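Local atomic coordinates of galectin (PDB entry 3WUD), a protein that binds beta-galactosides such as lactose as a skin proto-type galectin of Xenopus laevis, close to but distinct from galectin-1. Residues 5-10 with 123-128; 25-30 with 127-132. All blocks are in the same frame, centred on the assembly; numbering follows the deposited sequence.

Interaction 1: residues 5-10 with 123-128; sequences AGMVMN and LSMDGI
Met-7 and Met-125 face each other as a hydrogen-bonded antiparallel pair, the strand axes of 7-10 and 123-126 running at 172°. The Met-125 N to Met-7 O bond is 2.9 Å long, whereas the return bond from Met-7 N to Met-125 O is weak. The bonds between Met-9 and Leu-123 are straighter: Met-9 N reaches Leu-123 O at 2.8 Å with 164° at the hydrogen, and Leu-123 N returns to Met-9 O at 2.9 Å. Weaker CA-H...O contacts supplement these bonds, among them Gly-6 CA to Met-125 O at 2.9 Å.

Apolar contact lies on the Met-7, Met-9, Leu-123 and Met-125 face. Both Met-7 and Met-125 hold CG between the backbone N and the carbonyl carbon, and the two CG atoms meet at 3.6 Å. Met-7 then bends at chi2 and chi3, bringing CE to Leu-123 CD1 at 3.9 Å. On the other face, Val-8 CG2 rests on Ser-124 CB, while Ser-124 OG bonds to Asn-36.

Residues 8-10 also pair with an antiparallel strand of the second subunit, giving the continuous sheet of a proto-type galectin dimer.

Interaction 2: residues 25-30 with 127-132; sequences FIPKDA and GIELKA
Strand 129-135, outermost in its five-stranded sheet within the chain, joins strand 19-26 here in the galectin beta-sandwich. Phe-25 and Glu-129 form a hydrogen-bonded antiparallel pair. Phe-25 N donates a hydrogen bond to Glu-129 O at 2.8 Å, and Glu-129 N answers to Phe-25 O at 2.9 Å. The second bond is almost straight at its hydrogen (179°).

Beyond this pair the strands part. Pro-27 has no N-H to continue the ladder, and its ring instead brings CD against Gly-127 O at 3.3 Å. The Glu-129 chain leaves with CG anti to the carbonyl carbon (chi1 -58°), and CB and CG lie beside Phe-25 O, Glu-129 CB at 3.7 Å from it. Extended past CG, this side chain runs obliquely to that of Pro-27, and Glu-129 OE2 ends 4.1 Å from Pro-27 CG. On the opposite face Ile-128 lays CG1 3.6 Å from Phe-25 O and sends CD1 on to Ile-26 CG1 at 4.4 Å. Both isoleucines also touch Phe-33 and Thr-88, which places them in the interior.

Pro-27 to Ala-30 form a type I turn, closed by Ala-30 N bonding to Pro-27 O. Further along, two successive residues, Lys-131 and Ala-132, sit across from the single Lys-23, the definition of a classic beta bulge, in this edge pairing of the beta-sandwich.

Interactions 1 and 2 have centres 11 Å apart and belong to different sheets of the sandwich: 5-10 with 123-128 lies at one edge of the six-stranded sheet, 25-30 with 127-132 at one edge of the five-stranded one. Their first segments follow in order near the N-terminus, and their second segments share Gly-127 and Ile-128, where the chain passes from strand 120-126 to strand 129-135. The two layers touch at Leu-130, among other places, with Met-125 CE 3.5 Å from Leu-130 N and Met-7 SD 3.8 Å from Leu-130 CD2. Both sheets run on into the second subunit; strands 7-10 and 129-135 thus both contribute to the dimer interface, as in galectin-1-like dimers.

Interaction 1: residues 5-10 with 123-128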
# COMPACT_ATOMS: atom_id res chain seq x y z
N ALA A 5 5.68 -14.53 4.70
CA ALA A 5 5.10 -13.45 5.54
C ALA A 5 4.24 -12.53 4.67
O ALA A 5 4.24 -12.61 3.43
CB ALA A 5 6.19 -12.64 6.24
N GLY A 6 3.49 -11.68 5.34
CA GLY A 6 2.53 -10.86 4.66
C GLY A 6 3.17 -9.64 4.03
O GLY A 6 4.40 -9.54 3.79
N MET A 7 2.33 -8.70 3.73
CA MET A 7 2.77 -7.58 3.02
C MET A 7 2.84 -6.42 3.95
O MET A 7 2.06 -6.36 4.92
CB MET A 7 1.87 -7.37 1.87
CG MET A 7 0.58 -6.73 2.10
SD MET A 7 0.75 -5.33 1.03
CE MET A 7 0.76 -4.01 2.26
N VAL A 8 3.78 -5.50 3.67
CA VAL A 8 4.12 -4.46 4.59
C VAL A 8 4.05 -3.14 3.78
O VAL A 8 4.38 -3.13 2.58
CB VAL A 8 5.58 -4.62 5.07
CG1 VAL A 8 6.11 -3.29 5.65
CG2 VAL A 8 5.65 -5.74 6.09
N MET A 9 3.50 -2.12 4.37
CA MET A 9 3.62 -0.74 3.81
C MET A 9 4.27 0.09 4.87
O MET A 9 3.88 0.03 6.07
CB MET A 9 2.25 -0.17 3.48
CG MET A 9 2.26 0.95 2.46
SD MET A 9 0.61 1.58 1.96
CE MET A 9 -0.14 -0.02 1.78
N ASN A 10 5.20 0.94 4.46
CA ASN A 10 5.90 1.74 5.42
C ASN A 10 6.13 3.16 4.88
O ASN A 10 6.33 3.34 3.67
CB ASN A 10 7.27 1.03 5.66
CG ASN A 10 8.09 1.62 6.83
OD1 ASN A 10 9.33 1.84 6.72
ND2 ASN A 10 7.46 1.82 7.94
N LEU A 123 2.06 -0.34 8.29
CA LEU A 123 0.99 -1.27 8.10
C LEU A 123 1.56 -2.63 7.72
O LEU A 123 2.47 -2.78 6.89
CB LEU A 123 0.10 -0.78 6.98
CG LEU A 123 -0.99 -1.75 6.50
CD1 LEU A 123 -0.71 -3.02 5.70
CD2 LEU A 123 -1.98 -2.08 7.54
N SER A 124 1.03 -3.68 8.32
CA SER A 124 1.34 -5.01 7.74
C SER A 124 0.10 -5.89 7.80
O SER A 124 -0.81 -5.66 8.54
CB SER A 124 2.55 -5.70 8.39
OG SER A 124 2.30 -6.01 9.76
N MET A 125 0.07 -6.91 6.99
CA MET A 125 -1.10 -7.79 7.04
C MET A 125 -0.69 -9.20 6.67
O MET A 125 0.31 -9.42 5.95
CB MET A 125 -2.20 -7.25 6.17
CG MET A 125 -1.82 -7.22 4.71
SD MET A 125 -2.99 -6.23 3.77
CE MET A 125 -3.86 -7.41 2.76
N ASP A 126 -1.48 -10.16 7.11
CA ASP A 126 -1.13 -11.56 6.96
C ASP A 126 -2.46 -12.34 6.88
O ASP A 126 -3.40 -12.01 7.57
CB ASP A 126 -0.28 -12.01 8.15
CG ASP A 126 0.30 -13.42 8.01
OD1 ASP A 126 0.57 -13.95 6.87
OD2 ASP A 126 0.51 -14.01 9.09
N GLY A 127 -2.56 -13.29 5.98
CA GLY A 127 -3.75 -14.12 5.90
C GLY A 127 -4.90 -13.55 5.07
O GLY A 127 -5.98 -14.15 5.03
N ILE A 128 -4.67 -12.39 4.46
CA ILE A 128 -5.68 -11.70 3.68
C ILE A 128 -4.97 -11.12 2.46
O ILE A 128 -3.92 -10.55 2.61
CB ILE A 128 -6.46 -10.62 4.53
CG1 ILE A 128 -7.52 -9.92 3.68
CG2 ILE A 128 -5.55 -9.60 5.21
CD1 ILE A 128 -8.38 -8.97 4.46

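Interaction 2: residues 25-30 with 127-132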
# COMPACT_ATOMS: atom_id res chain seq x y z
N PHE A 25 -9.11 -9.92 0.22
CA PHE A 25 -9.84 -11.16 0.00
C PHE A 25 -9.39 -12.20 1.02
O PHE A 25 -8.22 -12.43 1.15
CB PHE A 25 -9.66 -11.73 -1.44
CG PHE A 25 -10.55 -12.93 -1.73
CD1 PHE A 25 -11.80 -12.76 -2.31
CD2 PHE A 25 -10.11 -14.20 -1.42
CE1 PHE A 25 -12.61 -13.86 -2.58
CE2 PHE A 25 -10.92 -15.33 -1.69
CZ PHE A 25 -12.16 -15.15 -2.24
N ILE A 26 -10.35 -12.77 1.74
CA ILE A 26 -10.06 -13.75 2.74
C ILE A 26 -10.13 -15.13 2.04
O ILE A 26 -11.19 -15.46 1.60
CB ILE A 26 -11.06 -13.74 3.88
CG1 ILE A 26 -11.15 -12.38 4.56
CG2 ILE A 26 -10.69 -14.78 4.89
CD1 ILE A 26 -12.44 -12.15 5.31
N PRO A 27 -9.01 -15.87 1.98
CA PRO A 27 -8.95 -17.22 1.45
C PRO A 27 -10.02 -18.14 2.06
O PRO A 27 -10.42 -18.05 3.24
CB PRO A 27 -7.54 -17.71 1.83
CG PRO A 27 -6.75 -16.46 2.15
CD PRO A 27 -7.74 -15.48 2.64
N LYS A 28 -10.47 -19.09 1.23
CA LYS A 28 -11.62 -19.91 1.61
C LYS A 28 -11.30 -20.80 2.84
O LYS A 28 -12.22 -21.22 3.61
CB LYS A 28 -12.03 -20.78 0.38
CG LYS A 28 -13.10 -21.83 0.68
CD LYS A 28 -14.34 -21.16 1.30
CE LYS A 28 -15.66 -21.83 0.92
NZ LYS A 28 -16.77 -20.83 1.11
N ASP A 29 -10.04 -21.10 3.03
CA ASP A 29 -9.62 -21.96 4.15
C ASP A 29 -8.88 -21.19 5.26
O ASP A 29 -8.13 -21.79 6.03
CB ASP A 29 -8.68 -23.02 3.62
CG ASP A 29 -7.42 -22.42 3.03
OD1 ASP A 29 -7.36 -21.18 2.84
OD2 ASP A 29 -6.50 -23.22 2.74
N ALA A 30 -9.10 -19.86 5.34
CA ALA A 30 -8.44 -19.02 6.33
C ALA A 30 -8.87 -19.41 7.74
O ALA A 30 -10.05 -19.51 8.03
CB ALA A 30 -8.80 -17.56 6.06
N GLY A 127 -2.56 -13.29 5.98
CA GLY A 127 -3.75 -14.12 5.90
C GLY A 127 -4.90 -13.55 5.07
O GLY A 127 -5.98 -14.15 5.03
N ILE A 128 -4.67 -12.39 4.46
CA ILE A 128 -5.68 -11.70 3.68
C ILE A 128 -4.97 -11.12 2.46
O ILE A 128 -3.92 -10.55 2.61
CB ILE A 128 -6.46 -10.62 4.53
CG1 ILE A 128 -7.52 -9.92 3.68
CG2 ILE A 128 -5.55 -9.60 5.21
CD1 ILE A 128 -8.38 -8.97 4.46
N GLU A 129 -5.56 -11.25 1.29
CA GLU A 129 -4.93 -10.80 0.06
C GLU A 129 -5.31 -9.36 -0.21
O GLU A 129 -6.47 -9.01 -0.21
CB GLU A 129 -5.30 -11.73 -1.09
CG GLU A 129 -4.88 -13.16 -0.79
CD GLU A 129 -5.13 -14.13 -1.94
OE1 GLU A 129 -4.78 -13.76 -3.10
OE2 GLU A 129 -5.67 -15.26 -1.67
N LEU A 130 -4.33 -8.51 -0.48
CA LEU A 130 -4.65 -7.11 -0.71
C LEU A 130 -5.47 -6.97 -1.98
O LEU A 130 -5.13 -7.54 -3.04
CB LEU A 130 -3.36 -6.29 -0.84
CG LEU A 130 -3.46 -4.84 -1.19
CD1 LEU A 130 -4.15 -4.00 -0.13
CD2 LEU A 130 -2.02 -4.36 -1.43
N LYS A 131 -6.49 -6.14 -1.89
CA LYS A 131 -7.21 -5.68 -3.09
C LYS A 131 -6.95 -4.17 -3.20
O LYS A 131 -6.54 -3.74 -4.25
CB LYS A 131 -8.72 -6.03 -2.99
CG LYS A 131 -9.66 -5.37 -4.01
CD LYS A 131 -9.32 -5.63 -5.46
CE LYS A 131 -9.99 -4.58 -6.36
NZ LYS A 131 -10.04 -3.17 -5.78
N ALA A 132 -7.17 -3.39 -2.15
CA ALA A 132 -6.95 -1.94 -2.22
C ALA A 132 -6.65 -1.38 -0.83
O ALA A 132 -7.19 -1.87 0.20
CB ALA A 132 -8.16 -1.23 -2.79